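Long-range contacts in Rio2 kinase (Chaetomium thermophilum, PDB 4GYI), which acts on the maturing pre-40S ribosomal subunit as an atypical RIO-family protein kinase whose role depends on ATPase activity: residues R93-S101 and I111-G119; K120-R128 and I181-L192. One frame throughout, in Å; residues are numbered along the deposited sequence.

Contact 1 (R93-S101 and I111-G119); sequences RKDVYSVGS and IMIVADEKG. With ADP (adenosine-5'-diphosphate), chain B.
Y97 N and S98 N both donate to A115 O, at 2.7 and 3.0 Å, so one carbonyl takes two consecutive amides: a classic beta bulge at the start of the paired strands. A115 N returns a bond to S98 O (2.9 Å, 168° at the hydrogen), and G100 N reaches I113 O at 2.7 Å. Beside the bulge, the CB of A115 lies 3.4 Å from S98 OG. These bonds join strands 98-105 and 109-115 into an antiparallel hairpin, the first two strands of the kinase N lobe; near its connection, S109 OG bonds ADP. V99 and V114 form a non-hydrogen-bonded pair, with side chains on one face. There M112, bent at both chi2 and chi3, lays CE 3.6 Å from V99 CG1, while L87 of helix 79-92 also touches V99. V96 CG2 meets V114 CG2 at 3.9 Å, the two side chains crossing at about a right angle. Further along, I111 packs on V123 and K125 of strand 121-127 and turns to the nucleotide: its CG1, anti to the carbonyl carbon (chi1 -53°), lies 3.7 Å from ADP O4', and CD1 sits near O5'. With an alanine here, the ribose would probably lose this apolar wall, opening a gap beside V123 and K125.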
loop_
_atom_site.group_PDB
_atom_site.type_symbol
_atom_site.label_atom_id
_atom_site.label_comp_id
_atom_site.label_asym_id
_atom_site.label_seq_id
_atom_site.Cartn_x
_atom_site.Cartn_y
_atom_site.Cartn_z
ATOM N N ARG A 93 3.171 12.430 14.947
ATOM C CA ARG A 93 4.498 12.627 14.371
ATOM C C ARG A 93 4.499 13.810 13.420
ATOM O O ARG A 93 5.532 14.131 12.840
ATOM C CB ARG A 93 4.967 11.371 13.619
ATOM C CG ARG A 93 4.971 10.095 14.451
ATOM C CD ARG A 93 5.927 9.042 13.877
ATOM N NE ARG A 93 5.741 7.732 14.503
ATOM C CZ ARG A 93 6.262 7.376 15.677
ATOM N NH1 ARG A 93 7.008 8.234 16.366
ATOM N NH2 ARG A 93 6.035 6.161 16.169
ATOM N N LYS A 94 3.325 14.422 13.249
ATOM C CA LYS A 94 3.131 15.646 12.461
ATOM C C LYS A 94 3.312 15.461 10.957
ATOM O O LYS A 94 3.709 16.382 10.235
ATOM C CB LYS A 94 3.985 16.802 12.998
ATOM C CG LYS A 94 3.672 17.156 14.447
ATOM C CD LYS A 94 4.411 18.409 14.886
ATOM C CE LYS A 94 4.396 18.585 16.409
ATOM N NZ LYS A 94 3.058 18.951 16.962
ATOM N N ASP A 95 2.988 14.264 10.486
ATOM C CA ASP A 95 3.033 13.984 9.063
ATOM C C ASP A 95 1.690 14.311 8.421
ATOM O O ASP A 95 1.623 14.672 7.246
ATOM C CB ASP A 95 3.462 12.533 8.814
ATOM C CG ASP A 95 4.931 12.297 9.181
ATOM O OD1 ASP A 95 5.790 13.111 8.764
ATOM O OD2 ASP A 95 5.226 11.322 9.907
ATOM N N VAL A 96 0.627 14.215 9.213
ATOM C CA VAL A 96 -0.712 14.497 8.720
ATOM C C VAL A 96 -1.416 15.482 9.636
ATOM O O VAL A 96 -1.477 15.266 10.842
ATOM C CB VAL A 96 -1.555 13.221 8.649
ATOM C CG1 VAL A 96 -3.012 13.573 8.393
ATOM C CG2 VAL A 96 -1.020 12.289 7.569
ATOM N N TYR A 97 -1.943 16.561 9.069
ATOM C CA TYR A 97 -2.672 17.547 9.865
ATOM C C TYR A 97 -4.174 17.467 9.608
ATOM O O TYR A 97 -4.979 17.577 10.536
ATOM C CB TYR A 97 -2.149 18.959 9.587
ATOM C CG TYR A 97 -2.819 20.027 10.412
ATOM C CD1 TYR A 97 -2.616 20.099 11.782
ATOM C CD2 TYR A 97 -3.652 20.969 9.821
ATOM C CE1 TYR A 97 -3.233 21.081 12.549
ATOM C CE2 TYR A 97 -4.272 21.955 10.575
ATOM C CZ TYR A 97 -4.058 22.006 11.939
ATOM O OH TYR A 97 -4.669 22.977 12.699
ATOM N N SER A 98 -4.537 17.272 8.340
ATOM C CA SER A 98 -5.927 17.156 7.927
ATOM C C SER A 98 -6.064 16.095 6.848
ATOM O O SER A 98 -5.095 15.751 6.159
ATOM C CB SER A 98 -6.431 18.477 7.369
ATOM O OG SER A 98 -5.604 18.880 6.300
ATOM N N VAL A 99 -7.285 15.588 6.717
ATOM C CA VAL A 99 -7.611 14.565 5.754
ATOM C C VAL A 99 -8.590 15.144 4.745
ATOM O O VAL A 99 -9.527 15.865 5.111
ATOM C CB VAL A 99 -8.230 13.353 6.453
ATOM C CG1 VAL A 99 -8.589 12.279 5.437
ATOM C CG2 VAL A 99 -7.261 12.815 7.473
ATOM N N GLY A 100 -8.353 14.847 3.474
ATOM C CA GLY A 100 -9.186 15.373 2.402
ATOM C C GLY A 100 -10.554 14.726 2.351
ATOM O O GLY A 100 -10.738 13.618 2.839
ATOM N N SER A 101 -11.513 15.433 1.755
ATOM C CA SER A 101 -12.884 14.950 1.570
ATOM C C SER A 101 -12.968 13.873 0.480
ATOM O O SER A 101 -13.994 13.209 0.315
ATOM C CB SER A 101 -13.793 16.123 1.183
ATOM O OG SER A 101 -13.352 16.742 -0.030
ATOM N N ILE A 111 -7.127 5.170 -1.189
ATOM C CA ILE A 111 -6.222 6.285 -1.414
ATOM C C ILE A 111 -6.897 7.553 -0.905
ATOM O O ILE A 111 -7.992 7.889 -1.336
ATOM C CB ILE A 111 -5.891 6.443 -2.908
ATOM C CG1 ILE A 111 -5.390 5.123 -3.490
ATOM C CG2 ILE A 111 -4.869 7.549 -3.121
ATOM C CD1 ILE A 111 -4.040 4.689 -2.954
ATOM N N MET A 112 -6.245 8.240 0.025
ATOM C CA MET A 112 -6.784 9.473 0.596
ATOM C C MET A 112 -5.804 10.585 0.318
ATOM O O MET A 112 -4.615 10.349 0.207
ATOM C CB MET A 112 -6.935 9.341 2.120
ATOM C CG MET A 112 -7.971 8.312 2.568
ATOM S SD MET A 112 -9.023 8.950 3.877
ATOM C CE MET A 112 -7.987 8.690 5.309
ATOM N N ILE A 113 -6.291 11.807 0.220
ATOM C CA ILE A 113 -5.383 12.930 0.143
ATOM C C ILE A 113 -5.336 13.501 1.520
ATOM O O ILE A 113 -6.373 13.662 2.153
ATOM C CB ILE A 113 -5.866 13.986 -0.840
ATOM C CG1 ILE A 113 -5.850 13.407 -2.254
ATOM C CG2 ILE A 113 -4.948 15.188 -0.814
ATOM C CD1 ILE A 113 -7.120 12.701 -2.645
ATOM N N VAL A 114 -4.132 13.761 2.014
ATOM C CA VAL A 114 -4.004 14.441 3.284
ATOM C C VAL A 114 -3.159 15.694 3.113
ATOM O O VAL A 114 -2.516 15.883 2.074
ATOM C CB VAL A 114 -3.369 13.539 4.328
ATOM C CG1 VAL A 114 -4.178 12.275 4.467
ATOM C CG2 VAL A 114 -1.955 13.230 3.925
ATOM N N ALA A 115 -3.180 16.556 4.126
ATOM C CA ALA A 115 -2.339 17.747 4.140
ATOM C C ALA A 115 -1.610 17.874 5.474
ATOM O O ALA A 115 -2.140 17.508 6.520
ATOM C CB ALA A 115 -3.174 18.957 3.896
ATOM N N ASP A 116 -0.393 18.397 5.449
ATOM C CA ASP A 116 0.292 18.678 6.710
ATOM C C ASP A 116 0.022 20.107 7.199
ATOM O O ASP A 116 -0.739 20.847 6.578
ATOM C CB ASP A 116 1.805 18.375 6.637
ATOM C CG ASP A 116 2.556 19.260 5.641
ATOM O OD1 ASP A 116 2.049 20.342 5.260
ATOM O OD2 ASP A 116 3.684 18.874 5.252
ATOM N N GLU A 117 0.665 20.477 8.303
ATOM C CA GLU A 117 0.446 21.764 8.957
ATOM C C GLU A 117 0.796 22.943 8.058
ATOM O O GLU A 117 0.171 24.000 8.133
ATOM C CB GLU A 117 1.251 21.843 10.258
ATOM C CG GLU A 117 1.063 23.161 10.999
ATOM C CD GLU A 117 1.499 23.102 12.451
ATOM O OE1 GLU A 117 0.878 23.810 13.270
ATOM O OE2 GLU A 117 2.457 22.363 12.768
ATOM N N LYS A 118 1.789 22.744 7.198
ATOM C CA LYS A 118 2.196 23.763 6.242
ATOM C C LYS A 118 1.229 23.885 5.054
ATOM O O LYS A 118 1.331 24.817 4.257
ATOM C CB LYS A 118 3.623 23.493 5.747
ATOM C CG LYS A 118 4.729 24.046 6.658
ATOM C CD LYS A 118 4.761 23.370 8.022
ATOM C CE LYS A 118 4.966 24.384 9.152
ATOM N NZ LYS A 118 6.282 25.091 9.086
ATOM N N GLY A 119 0.291 22.948 4.938
ATOM C CA GLY A 119 -0.699 23.000 3.878
ATOM C C GLY A 119 -0.285 22.256 2.620
ATOM O O GLY A 119 -0.904 22.396 1.566
HETATM P PB ADP B . -3.827 0.076 -5.431
HETATM O O1B ADP B . -5.157 0.015 -4.719
HETATM O O2B ADP B . -3.796 -0.224 -6.909
HETATM O O3B ADP B . -2.811 -0.788 -4.559
HETATM P PA ADP B . -2.098 2.307 -6.045
HETATM O O1A ADP B . -1.960 1.603 -7.367
HETATM O O2A ADP B . -0.836 2.536 -5.223
HETATM O O3A ADP B . -3.213 1.559 -5.151
HETATM O "O5'" ADP B . -2.876 3.676 -6.319
HETATM C "C5'" ADP B . -4.166 3.643 -6.945
HETATM C "C4'" ADP B . -4.397 4.942 -7.715
HETATM O "O4'" ADP B . -4.232 6.076 -6.847
HETATM C "C3'" ADP B . -3.413 5.184 -8.859
HETATM O "O3'" ADP B . -3.801 4.568 -10.092
HETATM C "C2'" ADP B . -3.381 6.693 -8.971
HETATM O "O2'" ADP B . -4.566 7.165 -9.623
HETATM C "C1'" ADP B . -3.555 7.132 -7.539
HETATM N N9 ADP B . -2.282 7.334 -6.819
HETATM C C8 ADP B . -1.725 6.465 -5.956
HETATM N N7 ADP B . -0.581 6.967 -5.418
HETATM C C5 ADP B . -0.427 8.197 -5.951
HETATM C C6 ADP B . 0.552 9.289 -5.818
HETATM N N6 ADP B . 1.609 9.154 -4.991
HETATM N N1 ADP B . 0.350 10.409 -6.542
HETATM C C2 ADP B . -0.712 10.563 -7.363
HETATM N N3 ADP B . -1.645 9.616 -7.528
HETATM C C4 ADP B . -1.549 8.435 -6.866
#

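Contact 2 (K120-R128 and I181-L192); sequences KQKVLKIHR and IAQSRHTIVMSL. With ADP (adenosine-5'-diphosphate), chain B; EDO (1,2-ethanediol), chain E; EDO (1,2-ethanediol), chain D.
I181 brings CD1 across the K122 side chain, 3.9 Å from K122 CD, the two running at about a right angle. The amides of I181 and A182 both bond V189 O, a classic beta bulge between the segment's own two strands. A type II' turn, S184 to T187, reverses the chain; T187 OG1 donates to S184 O and also pairs with H90. At the turn, H186 O receives H127 N at 2.9 Å in an almost straight bond (178°). The H186 ring stands beside I126, CD2 3.5 Å from I126 CG2, which in turn sits over the centre of one face of the R128 guanidinium; D83 holds both H186 NE2 and R128 NH2. I188 exchanges two backbone bonds with K125. V189 CG2 meets L124 CD1 at 3.7 Å on the face away from the nucleotide. M190 likewise trades amide bonds with V123. Its CG, between backbone N and carbonyl carbon (chi1 72°), runs alongside V123, and the bend at chi3 puts CE 3.9 Å from K125 CB; SD accepts a weak bond from ADP N6. S191 O takes N6 at 2.9 Å. L192 CD1 adds to the apolar wall beside the adenine, 3.8 Å from V123 CG2 and close to ADP C2, while a water joins L192 N to Q121 O. From the face it shares with V123 and M190, the extended K125 sends NZ to ADP O2A (2.7 Å) and forms a salt bridge with E163 of helix 149-172, the lysine-glutamate pair characteristic of the protein-kinase nucleotide site.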
loop_
_atom_site.group_PDB
_atom_site.type_symbol
_atom_site.label_atom_id
_atom_site.label_comp_id
_atom_site.label_asym_id
_atom_site.label_seq_id
_atom_site.Cartn_x
_atom_site.Cartn_y
_atom_site.Cartn_z
ATOM N N LYS A 120 0.771 21.459 2.732
ATOM C CA LYS A 120 1.240 20.667 1.612
ATOM C C LYS A 120 0.422 19.365 1.487
ATOM O O LYS A 120 0.227 18.650 2.463
ATOM C CB LYS A 120 2.726 20.361 1.781
ATOM C CG LYS A 120 3.327 19.574 0.639
ATOM C CD LYS A 120 4.780 19.257 0.910
ATOM C CE LYS A 120 5.307 18.202 -0.056
ATOM N NZ LYS A 120 6.537 17.540 0.479
ATOM N N GLN A 121 -0.072 19.075 0.292
ATOM C CA GLN A 121 -0.868 17.861 0.086
ATOM C C GLN A 121 0.007 16.642 -0.164
ATOM O O GLN A 121 0.995 16.704 -0.899
ATOM C CB GLN A 121 -1.876 18.033 -1.054
ATOM C CG GLN A 121 -2.813 19.224 -0.863
ATOM C CD GLN A 121 -3.743 19.423 -2.042
ATOM O OE1 GLN A 121 -3.741 18.644 -2.998
ATOM N NE2 GLN A 121 -4.553 20.462 -1.975
ATOM N N LYS A 122 -0.361 15.536 0.467
ATOM C CA LYS A 122 0.325 14.266 0.285
ATOM C C LYS A 122 -0.719 13.158 0.167
ATOM O O LYS A 122 -1.907 13.390 0.414
ATOM C CB LYS A 122 1.224 13.981 1.489
ATOM C CG LYS A 122 2.112 15.143 1.886
ATOM C CD LYS A 122 2.462 15.053 3.350
ATOM C CE LYS A 122 3.171 16.300 3.819
ATOM N NZ LYS A 122 4.592 16.374 3.363
ATOM N N VAL A 123 -0.278 11.954 -0.203
ATOM C CA VAL A 123 -1.188 10.820 -0.319
ATOM C C VAL A 123 -1.061 9.880 0.864
ATOM O O VAL A 123 0.040 9.572 1.306
ATOM C CB VAL A 123 -0.931 10.034 -1.630
ATOM C CG1 VAL A 123 -1.513 8.623 -1.567
ATOM C CG2 VAL A 123 -1.502 10.794 -2.810
ATOM N N LEU A 124 -2.200 9.455 1.399
ATOM C CA LEU A 124 -2.219 8.409 2.398
ATOM C C LEU A 124 -2.768 7.143 1.741
ATOM O O LEU A 124 -3.881 7.141 1.218
ATOM C CB LEU A 124 -3.103 8.808 3.577
ATOM C CG LEU A 124 -3.327 7.708 4.621
ATOM C CD1 LEU A 124 -2.047 7.441 5.397
ATOM C CD2 LEU A 124 -4.445 8.084 5.565
ATOM N N LYS A 125 -1.983 6.078 1.733
ATOM C CA LYS A 125 -2.465 4.822 1.159
ATOM C C LYS A 125 -2.766 3.865 2.301
ATOM O O LYS A 125 -1.950 3.705 3.201
ATOM C CB LYS A 125 -1.430 4.205 0.217
ATOM C CG LYS A 125 -1.881 2.873 -0.454
ATOM C CD LYS A 125 -0.820 2.404 -1.439
ATOM C CE LYS A 125 -1.166 1.048 -2.087
ATOM N NZ LYS A 125 -0.273 0.778 -3.262
ATOM N N ILE A 126 -3.950 3.260 2.271
ATOM C CA ILE A 126 -4.365 2.323 3.303
ATOM C C ILE A 126 -4.559 0.951 2.675
ATOM O O ILE A 126 -5.393 0.795 1.804
ATOM C CB ILE A 126 -5.703 2.771 3.935
ATOM C CG1 ILE A 126 -5.556 4.206 4.494
ATOM C CG2 ILE A 126 -6.125 1.796 5.041
ATOM C CD1 ILE A 126 -6.848 4.777 5.103
ATOM N N HIS A 127 -3.785 -0.038 3.097
ATOM C CA HIS A 127 -3.890 -1.356 2.498
ATOM C C HIS A 127 -5.091 -2.126 3.031
ATOM O O HIS A 127 -5.378 -2.104 4.238
ATOM C CB HIS A 127 -2.599 -2.152 2.690
ATOM C CG HIS A 127 -1.461 -1.676 1.841
ATOM N ND1 HIS A 127 -1.244 -2.143 0.559
ATOM C CD2 HIS A 127 -0.481 -0.772 2.082
ATOM C CE1 HIS A 127 -0.171 -1.560 0.053
ATOM N NE2 HIS A 127 0.311 -0.723 0.957
ATOM N N ARG A 128 -5.781 -2.794 2.106
ATOM C CA ARG A 128 -7.043 -3.476 2.358
ATOM C C ARG A 128 -7.071 -4.928 1.871
ATOM O O ARG A 128 -8.030 -5.341 1.222
ATOM C CB ARG A 128 -8.166 -2.708 1.647
ATOM C CG ARG A 128 -8.355 -1.295 2.197
ATOM C CD ARG A 128 -8.867 -1.293 3.642
ATOM N NE ARG A 128 -9.303 0.051 4.037
ATOM C CZ ARG A 128 -9.340 0.510 5.285
ATOM N NH1 ARG A 128 -8.966 -0.265 6.302
ATOM N NH2 ARG A 128 -9.752 1.753 5.514
ATOM N N ILE A 181 7.202 9.069 2.679
ATOM C CA ILE A 181 7.335 10.018 3.789
ATOM C C ILE A 181 7.230 9.378 5.173
ATOM O O ILE A 181 8.021 9.678 6.048
ATOM C CB ILE A 181 6.327 11.171 3.669
ATOM C CG1 ILE A 181 6.576 11.947 2.368
ATOM C CG2 ILE A 181 6.423 12.094 4.876
ATOM C CD1 ILE A 181 5.439 12.875 1.985
ATOM N N ALA A 182 6.257 8.499 5.377
ATOM C CA ALA A 182 6.129 7.848 6.675
ATOM C C ALA A 182 5.339 6.577 6.512
ATOM O O ALA A 182 4.687 6.384 5.499
ATOM C CB ALA A 182 5.444 8.766 7.665
ATOM N N GLN A 183 5.382 5.709 7.513
ATOM C CA GLN A 183 4.645 4.456 7.425
ATOM C C GLN A 183 4.145 4.083 8.806
ATOM O O GLN A 183 4.907 4.110 9.767
ATOM C CB GLN A 183 5.545 3.349 6.846
ATOM C CG GLN A 183 4.844 2.014 6.617
ATOM C CD GLN A 183 4.810 1.141 7.861
ATOM O OE1 GLN A 183 5.812 0.999 8.556
ATOM N NE2 GLN A 183 3.647 0.567 8.153
ATOM N N SER A 184 2.868 3.752 8.927
ATOM C CA SER A 184 2.382 3.255 10.209
ATOM C C SER A 184 1.375 2.142 10.007
ATOM O O SER A 184 0.395 2.317 9.293
ATOM C CB SER A 184 1.767 4.376 11.040
ATOM O OG SER A 184 1.244 3.867 12.263
ATOM N N ARG A 185 1.627 0.988 10.624
ATOM C CA ARG A 185 0.716 -0.145 10.510
ATOM C C ARG A 185 0.446 -0.501 9.031
ATOM O O ARG A 185 1.379 -0.803 8.278
ATOM C CB ARG A 185 -0.576 0.139 11.289
ATOM C CG ARG A 185 -0.333 0.326 12.770
ATOM C CD ARG A 185 -1.463 1.099 13.416
ATOM N NE ARG A 185 -1.345 1.190 14.873
ATOM C CZ ARG A 185 -0.800 2.220 15.522
ATOM N NH1 ARG A 185 -0.294 3.251 14.856
ATOM N NH2 ARG A 185 -0.759 2.212 16.831
ATOM N N HIS A 186 -0.813 -0.419 8.608
ATOM C CA HIS A 186 -1.184 -0.744 7.226
ATOM C C HIS A 186 -1.185 0.467 6.278
ATOM O O HIS A 186 -1.791 0.424 5.199
ATOM C CB HIS A 186 -2.561 -1.420 7.184
ATOM C CG HIS A 186 -3.673 -0.599 7.778
ATOM N ND1 HIS A 186 -3.519 0.165 8.917
ATOM C CD2 HIS A 186 -4.967 -0.452 7.405
ATOM C CE1 HIS A 186 -4.666 0.749 9.219
ATOM N NE2 HIS A 186 -5.559 0.400 8.313
ATOM N N THR A 187 -0.520 1.548 6.668
ATOM C CA THR A 187 -0.674 2.790 5.914
ATOM C C THR A 187 0.648 3.374 5.469
ATOM O O THR A 187 1.679 3.149 6.100
ATOM C CB THR A 187 -1.465 3.863 6.714
ATOM O OG1 THR A 187 -0.647 4.387 7.772
ATOM C CG2 THR A 187 -2.713 3.263 7.303
ATOM N N ILE A 188 0.621 4.126 4.376
ATOM C CA ILE A 188 1.810 4.841 3.960
ATOM C C ILE A 188 1.411 6.248 3.625
ATOM O O ILE A 188 0.362 6.450 3.020
ATOM C CB ILE A 188 2.441 4.236 2.699
ATOM C CG1 ILE A 188 2.977 2.832 2.987
ATOM C CG2 ILE A 188 3.578 5.138 2.178
ATOM C CD1 ILE A 188 3.609 2.175 1.773
ATOM N N VAL A 189 2.231 7.214 4.033
ATOM C CA VAL A 189 2.061 8.583 3.589
ATOM C C VAL A 189 3.150 8.829 2.573
ATOM O O VAL A 189 4.305 8.550 2.840
ATOM C CB VAL A 189 2.186 9.601 4.749
ATOM C CG1 VAL A 189 2.150 11.022 4.207
ATOM C CG2 VAL A 189 1.067 9.408 5.752
ATOM N N MET A 190 2.790 9.316 1.390
ATOM C CA MET A 190 3.793 9.546 0.368
ATOM C C MET A 190 3.462 10.838 -0.384
ATOM O O MET A 190 2.345 11.348 -0.280
ATOM C CB MET A 190 3.808 8.366 -0.606
ATOM C CG MET A 190 2.587 8.340 -1.518
ATOM S SD MET A 190 2.463 6.875 -2.554
ATOM C CE MET A 190 1.712 5.707 -1.442
ATOM N N SER A 191 4.419 11.359 -1.146
ATOM C CA SER A 191 4.174 12.596 -1.880
ATOM C C SER A 191 3.054 12.382 -2.890
ATOM O O SER A 191 2.802 11.260 -3.331
ATOM C CB SER A 191 5.439 13.093 -2.588
ATOM O OG SER A 191 5.761 12.271 -3.689
ATOM N N LEU A 192 2.351 13.459 -3.199
ATOM C CA LEU A 192 1.332 13.452 -4.239
ATOM C C LEU A 192 2.021 13.778 -5.553
ATOM O O LEU A 192 2.591 14.837 -5.696
ATOM C CB LEU A 192 0.284 14.514 -3.927
ATOM C CG LEU A 192 -0.748 14.836 -5.008
ATOM C CD1 LEU A 192 -1.642 13.636 -5.255
ATOM C CD2 LEU A 192 -1.555 16.048 -4.560
HETATM P PB ADP B . -3.827 0.076 -5.431
HETATM O O1B ADP B . -5.157 0.015 -4.719
HETATM O O2B ADP B . -3.796 -0.224 -6.909
HETATM O O3B ADP B . -2.811 -0.788 -4.559
HETATM P PA ADP B . -2.098 2.307 -6.045
HETATM O O1A ADP B . -1.960 1.603 -7.367
HETATM O O2A ADP B . -0.836 2.536 -5.223
HETATM O O3A ADP B . -3.213 1.559 -5.151
HETATM O "O5'" ADP B . -2.876 3.676 -6.319
HETATM C "C5'" ADP B . -4.166 3.643 -6.945
HETATM C "C4'" ADP B . -4.397 4.942 -7.715
HETATM O "O4'" ADP B . -4.232 6.076 -6.847
HETATM C "C3'" ADP B . -3.413 5.184 -8.859
HETATM O "O3'" ADP B . -3.801 4.568 -10.092
HETATM C "C2'" ADP B . -3.381 6.693 -8.971
HETATM O "O2'" ADP B . -4.566 7.165 -9.623
HETATM C "C1'" ADP B . -3.555 7.132 -7.539
HETATM N N9 ADP B . -2.282 7.334 -6.819
HETATM C C8 ADP B . -1.725 6.465 -5.956
HETATM N N7 ADP B . -0.581 6.967 -5.418
HETATM C C5 ADP B . -0.427 8.197 -5.951
HETATM C C6 ADP B . 0.552 9.289 -5.818
HETATM N N6 ADP B . 1.609 9.154 -4.991
HETATM N N1 ADP B . 0.350 10.409 -6.542
HETATM C C2 ADP B . -0.712 10.563 -7.363
HETATM N N3 ADP B . -1.645 9.616 -7.528
HETATM C C4 ADP B . -1.549 8.435 -6.866
HETATM C C1 EDO E . 3.214 -0.482 13.236
HETATM O O1 EDO E . 3.101 -1.872 12.881
HETATM C C2 EDO E . 4.244 0.211 12.352
HETATM O O2 EDO E . 4.362 -0.468 11.092
HETATM C C1 EDO D . -7.469 -5.154 6.552
HETATM O O1 EDO D . -6.857 -5.290 5.266
HETATM C C2 EDO D . -7.835 -3.695 6.765
HETATM O O2 EDO D . -6.695 -2.911 6.462
HETATM O O HOH W 1 3.269 15.880 -1.873
#

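Both contacts belong to one five-stranded antiparallel sheet and are stitched together where V114 O meets K122 N (2.7 Å) and M112 O meets L124 N (2.8 Å), so strands 109-115 and 121-127 are neighbours in it. Contact 1 lies at an outer margin, its centre about 17 Å from the centre of the chain, and buries 503 Å² (both sides summed); the centre of contact 2 is about 8 Å from the chain centre, and this largely buried contact covers 806 Å² on the same count. Chemistry follows place: contact 1 offers the nucleotide only apolar contact through I111, whereas contact 2 supplies a lysine for the phosphates and a backbone carbonyl for the adenine amine.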